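Local coordinates for topoisomerase I-like protein (Leishmania donovani, PDB 2B9S), which probably relaxes supercoiled DNA, together with a partner subunit, as part of a heterodimeric type IB topoisomerase that transiently cleaves and rejoins one strand, at residues D[164-169]-D[327-332]; D[323-326]-D[332-335]. All blocks are in the same frame, centred on the assembly; numbering follows the deposited sequence.

Contact 1 (D[164-169]-D[327-332]); sequences RGRGKH and GKDSIR. With nucleotides of chain C; nucleotides of chain B.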
loop_
_atom_site.group_PDB
_atom_site.type_symbol
_atom_site.label_atom_id
_atom_site.label_comp_id
_atom_site.label_asym_id
_atom_site.label_seq_id
_atom_site.Cartn_x
_atom_site.Cartn_y
_atom_site.Cartn_z
ATOM N N ARG D 164 9.769 -10.196 -2.443
ATOM C CA ARG D 164 10.519 -8.997 -2.072
ATOM C C ARG D 164 9.937 -8.292 -0.858
ATOM O O ARG D 164 9.260 -7.263 -0.961
ATOM C CB ARG D 164 10.766 -8.081 -3.285
ATOM C CG ARG D 164 11.820 -8.714 -4.207
ATOM C CD ARG D 164 11.671 -8.368 -5.670
ATOM N NE ARG D 164 12.499 -7.233 -6.027
ATOM C CZ ARG D 164 13.527 -7.249 -6.867
ATOM N NH1 ARG D 164 13.899 -8.358 -7.494
ATOM N NH2 ARG D 164 14.181 -6.118 -7.089
ATOM N N GLY D 165 10.219 -8.871 0.307
ATOM C CA GLY D 165 9.784 -8.292 1.556
ATOM C C GLY D 165 10.590 -7.070 1.936
ATOM O O GLY D 165 11.796 -7.008 1.716
ATOM N N ARG D 166 9.891 -6.089 2.491
ATOM C CA ARG D 166 10.475 -4.854 2.986
ATOM C C ARG D 166 11.112 -5.056 4.352
ATOM O O ARG D 166 10.611 -5.816 5.178
ATOM C CB ARG D 166 9.386 -3.776 3.106
ATOM C CG ARG D 166 8.610 -3.451 1.829
ATOM C CD ARG D 166 9.460 -2.891 0.724
ATOM N NE ARG D 166 8.620 -2.532 -0.432
ATOM C CZ ARG D 166 8.102 -1.322 -0.673
ATOM N NH1 ARG D 166 8.333 -0.302 0.138
ATOM N NH2 ARG D 166 7.331 -1.144 -1.736
ATOM N N GLY D 167 12.186 -4.332 4.611
ATOM C CA GLY D 167 12.913 -4.419 5.873
ATOM C C GLY D 167 13.390 -5.823 6.219
ATOM O O GLY D 167 13.875 -6.562 5.361
ATOM N N LYS D 168 13.274 -6.186 7.484
ATOM C CA LYS D 168 13.717 -7.481 7.944
ATOM C C LYS D 168 12.571 -8.481 7.913
ATOM O O LYS D 168 12.145 -9.005 8.941
ATOM C CB LYS D 168 14.361 -7.366 9.348
ATOM N N HIS D 169 12.058 -8.723 6.703
ATOM C CA HIS D 169 10.998 -9.701 6.476
ATOM C C HIS D 169 11.548 -11.131 6.515
ATOM O O HIS D 169 12.446 -11.462 5.735
ATOM C CB HIS D 169 10.295 -9.460 5.134
ATOM C CG HIS D 169 8.859 -9.894 5.133
ATOM N ND1 HIS D 169 8.477 -11.208 5.307
ATOM C CD2 HIS D 169 7.715 -9.185 5.025
ATOM C CE1 HIS D 169 7.158 -11.291 5.291
ATOM N NE2 HIS D 169 6.672 -10.078 5.112
ATOM N N GLY D 327 8.033 1.871 11.484
ATOM C CA GLY D 327 6.599 1.786 11.255
ATOM C C GLY D 327 6.299 1.048 9.970
ATOM O O GLY D 327 7.146 0.310 9.457
ATOM N N LYS D 328 5.095 1.252 9.439
ATOM C CA LYS D 328 4.713 0.665 8.154
ATOM C C LYS D 328 5.817 0.816 7.097
ATOM O O LYS D 328 6.374 1.911 6.920
ATOM C CB LYS D 328 3.406 1.288 7.647
ATOM C CG LYS D 328 3.025 0.836 6.240
ATOM C CD LYS D 328 1.644 1.306 5.871
ATOM C CE LYS D 328 1.271 0.881 4.471
ATOM N NZ LYS D 328 0.058 1.669 4.042
ATOM N N ASP D 329 6.103 -0.282 6.393
ATOM C CA ASP D 329 7.146 -0.336 5.345
ATOM C C ASP D 329 8.580 -0.280 5.883
ATOM O O ASP D 329 9.541 -0.201 5.106
ATOM C CB ASP D 329 6.907 0.715 4.252
ATOM C CG ASP D 329 5.825 0.292 3.272
ATOM O OD1 ASP D 329 4.781 0.952 3.222
ATOM O OD2 ASP D 329 5.996 -0.725 2.579
ATOM N N SER D 330 8.704 -0.375 7.216
ATOM C CA SER D 330 9.985 -0.368 7.922
ATOM C C SER D 330 10.673 0.977 7.758
ATOM O O SER D 330 11.908 1.082 7.825
ATOM C CB SER D 330 10.887 -1.547 7.494
ATOM O OG SER D 330 10.286 -2.765 7.889
ATOM N N ILE D 331 9.848 2.003 7.567
ATOM C CA ILE D 331 10.306 3.391 7.544
ATOM C C ILE D 331 10.440 3.820 8.984
ATOM O O ILE D 331 9.531 3.619 9.791
ATOM C CB ILE D 331 9.313 4.330 6.761
ATOM C CG1 ILE D 331 9.126 3.869 5.296
ATOM C CG2 ILE D 331 9.714 5.807 6.865
ATOM C CD1 ILE D 331 10.420 3.648 4.483
ATOM N N ARG D 332 11.599 4.381 9.305
ATOM C CA ARG D 332 11.926 4.787 10.653
ATOM C C ARG D 332 11.212 6.078 11.033
ATOM O O ARG D 332 11.137 7.015 10.252
ATOM C CB ARG D 332 13.451 4.935 10.789
ATOM C CG ARG D 332 13.956 5.177 12.200
ATOM C CD ARG D 332 15.452 5.327 12.171
ATOM N NE ARG D 332 16.048 5.436 13.508
ATOM C CZ ARG D 332 17.359 5.400 13.757
ATOM N NH1 ARG D 332 18.224 5.250 12.763
ATOM N NH2 ARG D 332 17.814 5.516 15.001
ATOM P P DA C 14 5.823 -6.612 2.701
ATOM O OP1 DA C 14 7.152 -6.467 3.320
ATOM O OP2 DA C 14 5.111 -7.872 2.897
ATOM O "O5'" DA C 14 4.882 -5.392 3.079
ATOM C "C5'" DA C 14 5.398 -4.090 3.394
ATOM C "C4'" DA C 14 4.271 -3.304 4.038
ATOM O "O4'" DA C 14 3.126 -3.209 3.140
ATOM C "C3'" DA C 14 3.711 -3.968 5.278
ATOM O "O3'" DA C 14 3.444 -2.947 6.228
ATOM C "C2'" DA C 14 2.419 -4.644 4.785
ATOM C "C1'" DA C 14 1.913 -3.607 3.781
ATOM N N9 DA C 14 0.898 -4.072 2.807
ATOM C C8 DA C 14 0.840 -5.268 2.118
ATOM N N7 DA C 14 -0.201 -5.389 1.292
ATOM C C5 DA C 14 -0.885 -4.184 1.472
ATOM C C6 DA C 14 -2.068 -3.640 0.903
ATOM N N6 DA C 14 -2.850 -4.253 0.005
ATOM N N1 DA C 14 -2.462 -2.414 1.303
ATOM C C2 DA C 14 -1.713 -1.739 2.188
ATOM N N3 DA C 14 -0.579 -2.147 2.780
ATOM C C4 DA C 14 -0.216 -3.377 2.383
ATOM P P DG C 15 3.776 -3.162 7.770
ATOM O OP1 DG C 15 5.132 -2.673 8.020
ATOM O OP2 DG C 15 3.404 -4.548 8.106
ATOM O "O5'" DG C 15 2.756 -2.101 8.442
ATOM C "C5'" DG C 15 1.391 -2.389 8.667
ATOM C "C4'" DG C 15 0.430 -1.446 7.956
ATOM O "O4'" DG C 15 0.154 -1.908 6.599
ATOM C "C3'" DG C 15 -0.933 -1.456 8.618
ATOM O "O3'" DG C 15 -0.906 -0.536 9.702
ATOM C "C2'" DG C 15 -1.853 -1.010 7.502
ATOM C "C1'" DG C 15 -1.211 -1.640 6.288
ATOM N N9 DG C 15 -1.796 -2.839 5.656
ATOM C C8 DG C 15 -1.212 -4.085 5.557
ATOM N N7 DG C 15 -1.939 -4.959 4.918
ATOM C C5 DG C 15 -3.041 -4.221 4.518
ATOM C C6 DG C 15 -4.168 -4.616 3.773
ATOM O O6 DG C 15 -4.390 -5.710 3.291
ATOM N N1 DG C 15 -5.117 -3.614 3.627
ATOM C C2 DG C 15 -4.969 -2.345 4.128
ATOM N N2 DG C 15 -5.967 -1.505 3.867
ATOM N N3 DG C 15 -3.924 -1.935 4.822
ATOM C C4 DG C 15 -2.985 -2.921 4.974
ATOM O "O5'" DA B 1 1.183 4.476 4.303
ATOM C "C5'" DA B 1 2.075 5.029 3.345
ATOM C "C4'" DA B 1 3.022 3.973 2.866
ATOM O "O4'" DA B 1 2.324 2.975 2.086
ATOM C "C3'" DA B 1 4.030 4.564 1.930
ATOM O "O3'" DA B 1 5.106 5.053 2.719
ATOM C "C2'" DA B 1 4.398 3.388 1.024
ATOM C "C1'" DA B 1 3.166 2.519 1.018
ATOM N N9 DA B 1 2.317 2.506 -0.181
ATOM C C8 DA B 1 1.284 3.372 -0.434
ATOM N N7 DA B 1 0.624 3.136 -1.539
ATOM C C5 DA B 1 1.263 2.020 -2.066
ATOM C C6 DA B 1 1.041 1.261 -3.238
ATOM N N6 DA B 1 0.053 1.523 -4.122
ATOM N N1 DA B 1 1.859 0.207 -3.453
ATOM C C2 DA B 1 2.828 -0.079 -2.582
ATOM N N3 DA B 1 3.143 0.577 -1.471
ATOM C C4 DA B 1 2.312 1.613 -1.243
HETATM O O HOH W 1 10.152 0.044 2.393
HETATM O O HOH W 2 12.129 -4.177 9.354
#
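Arg166 and Asp329 run side by side and point the same way. Asp329 OD2 lies over one face of the Arg166 guanidinium, 3.4 Å from NH1. The two flat groups are turned 32° against each other. Because OD2 lies well out of the guanidinium plane, the salt bridge rests on charge, with no N-H aimed at the oxygen. In the guanidinium plane, NH1 donates to a water 2.9 Å away. That water donates to Asp329 O and so ties the two loops together. NH1 also bonds to a DNA sugar. The Arg166 chain bends about the CB-CG bond (chi2 -63°), and its CG rests 3.6 Å from C5' of DA14 of chain C. Beside this pair, Ser330 OG approaches Gly167 CA, and a second water links OG to Lys168 N. The backbone of each loop holds one phosphate of the same strand. Arg166 N donates to OP1 of DA14 of chain C at 2.9 Å, and Asp329 N to OP1 of DG15 of chain C at 3.1 Å. Lys328 extends past these nucleotides, and its NZ lies 3.0 Å from O5' of DA1 of chain B. NZ also bonds to a thymine O2, and Lys328 touches the vanadate. The two loops are consistent with the DNA-enclosing clamp of type IB topoisomerases, here beside the vanadate-marked active site.

Contact 2 (D[323-326]-D[332-335]); sequences FDFL and RYQN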
loop_
_atom_site.group_PDB
_atom_site.type_symbol
_atom_site.label_atom_id
_atom_site.label_comp_id
_atom_site.label_asym_id
_atom_site.label_seq_id
_atom_site.Cartn_x
_atom_site.Cartn_y
_atom_site.Cartn_z
ATOM N N PHE D 323 10.751 9.430 20.410
ATOM C CA PHE D 323 10.273 8.248 19.669
ATOM C C PHE D 323 11.349 7.738 18.698
ATOM O O PHE D 323 11.953 8.523 17.975
ATOM C CB PHE D 323 9.032 8.615 18.846
ATOM C CG PHE D 323 7.803 8.899 19.671
ATOM C CD1 PHE D 323 6.834 7.920 19.851
ATOM C CD2 PHE D 323 7.607 10.150 20.252
ATOM C CE1 PHE D 323 5.693 8.168 20.599
ATOM C CE2 PHE D 323 6.478 10.406 21.005
ATOM C CZ PHE D 323 5.520 9.415 21.185
ATOM N N ASP D 324 11.590 6.433 18.670
ATOM C CA ASP D 324 12.450 5.846 17.628
ATOM C C ASP D 324 11.999 4.426 17.305
ATOM O O ASP D 324 12.192 3.492 18.095
ATOM C CB ASP D 324 13.923 5.879 18.042
ATOM C CG ASP D 324 14.873 5.453 16.924
ATOM O OD1 ASP D 324 14.435 5.119 15.790
ATOM O OD2 ASP D 324 16.087 5.450 17.195
ATOM N N PHE D 325 11.362 4.264 16.152
ATOM C CA PHE D 325 10.774 2.960 15.809
ATOM C C PHE D 325 10.573 2.794 14.317
ATOM O O PHE D 325 10.478 3.782 13.577
ATOM C CB PHE D 325 9.451 2.739 16.579
ATOM C CG PHE D 325 8.330 3.658 16.164
ATOM C CD1 PHE D 325 7.557 3.375 15.031
ATOM C CD2 PHE D 325 8.029 4.800 16.916
ATOM C CE1 PHE D 325 6.494 4.238 14.634
ATOM C CE2 PHE D 325 6.988 5.677 16.537
ATOM C CZ PHE D 325 6.212 5.388 15.392
ATOM N N LEU D 326 10.492 1.544 13.870
ATOM C CA LEU D 326 10.145 1.253 12.477
ATOM C C LEU D 326 8.637 1.104 12.382
ATOM O O LEU D 326 8.022 0.315 13.122
ATOM C CB LEU D 326 10.872 -0.011 11.967
ATOM C CG LEU D 326 12.415 -0.024 12.057
ATOM C CD1 LEU D 326 12.956 -1.359 11.577
ATOM C CD2 LEU D 326 13.085 1.130 11.278
ATOM N N ARG D 332 11.599 4.381 9.305
ATOM C CA ARG D 332 11.926 4.787 10.653
ATOM C C ARG D 332 11.212 6.078 11.033
ATOM O O ARG D 332 11.137 7.015 10.252
ATOM C CB ARG D 332 13.451 4.935 10.789
ATOM C CG ARG D 332 13.956 5.177 12.200
ATOM C CD ARG D 332 15.452 5.327 12.171
ATOM N NE ARG D 332 16.048 5.436 13.508
ATOM C CZ ARG D 332 17.359 5.400 13.757
ATOM N NH1 ARG D 332 18.224 5.250 12.763
ATOM N NH2 ARG D 332 17.814 5.516 15.001
ATOM N N TYR D 333 10.639 6.089 12.227
ATOM C CA TYR D 333 10.036 7.277 12.776
ATOM C C TYR D 333 10.949 7.744 13.914
ATOM O O TYR D 333 11.163 7.005 14.881
ATOM C CB TYR D 333 8.620 6.970 13.274
ATOM C CG TYR D 333 7.889 8.173 13.825
ATOM C CD1 TYR D 333 8.119 8.605 15.138
ATOM C CD2 TYR D 333 6.977 8.881 13.048
ATOM C CE1 TYR D 333 7.469 9.687 15.664
ATOM C CE2 TYR D 333 6.312 9.984 13.568
ATOM C CZ TYR D 333 6.565 10.381 14.890
ATOM O OH TYR D 333 5.935 11.471 15.455
ATOM N N GLN D 334 11.492 8.954 13.766
ATOM C CA GLN D 334 12.349 9.591 14.759
ATOM C C GLN D 334 11.784 10.963 15.029
ATOM O O GLN D 334 11.642 11.772 14.109
ATOM C CB GLN D 334 13.779 9.740 14.239
ATOM C CG GLN D 334 14.619 8.487 14.356
ATOM C CD GLN D 334 16.009 8.656 13.767
ATOM O OE1 GLN D 334 16.178 8.792 12.550
ATOM N NE2 GLN D 334 17.011 8.618 14.622
ATOM N N ASN D 335 11.439 11.215 16.288
ATOM C CA ASN D 335 10.863 12.487 16.687
ATOM C C ASN D 335 11.016 12.742 18.171
ATOM O O ASN D 335 10.736 11.855 18.989
ATOM C CB ASN D 335 9.375 12.561 16.309
ATOM C CG ASN D 335 8.866 13.999 16.177
ATOM O OD1 ASN D 335 9.649 14.960 16.156
ATOM N ND2 ASN D 335 7.551 14.149 16.066
#
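Phe325 and Tyr333 form a hydrogen-bonded pair in an antiparallel beta hairpin, strands 320-326 and 332-338. Their side chains lie alongside one another and point the same way. The ring planes are 15° apart but slid, so the rings barely overlap. What covers the Phe325 face is Tyr333 CB, a CH-pi contact 3.8 Å from the ring centroid. Phe325 CG sits between its backbone N and carbonyl carbon (chi1 68°), which lays the ring beside Tyr333. Further along, the edge of the Tyr333 ring meets Phe323 CB, 3.7 Å from CE1. Helix 272-287 touches Phe323 and Tyr333 on this aromatic side.

The other side carries Asp324, Leu326, Arg332 and Gln334. Asp324 and Arg332 are diagonal neighbours. Arg332 is extended from CG to NE, with CG anti to the backbone N (chi1 -172°), and reaches the carboxylate side-on. The two planes are nearly coplanar, and both oxygens are met on their syn side. Gln334 NE2 lies over one face of the guanidinium, toward its rim. In the resulting two-pronged salt bridge, Arg332 NE to Asp324 OD1 and Arg332 NH2 to Asp324 OD2 are each 2.8 Å.

The centres of contacts 1 and 2 lie about 13 Å apart, and Arg332 belongs to both. Along the chain, loop 164-169 comes first, in the DNA-binding fragment. Strand 320-326, the turn and strand 332-338 follow much later, in the catalytic core. Contact 2 pairs the two strands of this hairpin within a three-stranded antiparallel sheet, in which strand 320-326 is central. Contact 1 lies at the hairpin's turn, where it meets the distant loop beside the DNA. The strand pairing leads directly into the turn that carries Lys328 to the vanadate site. Contact 1 brings the two family regions together beside the DNA backbone.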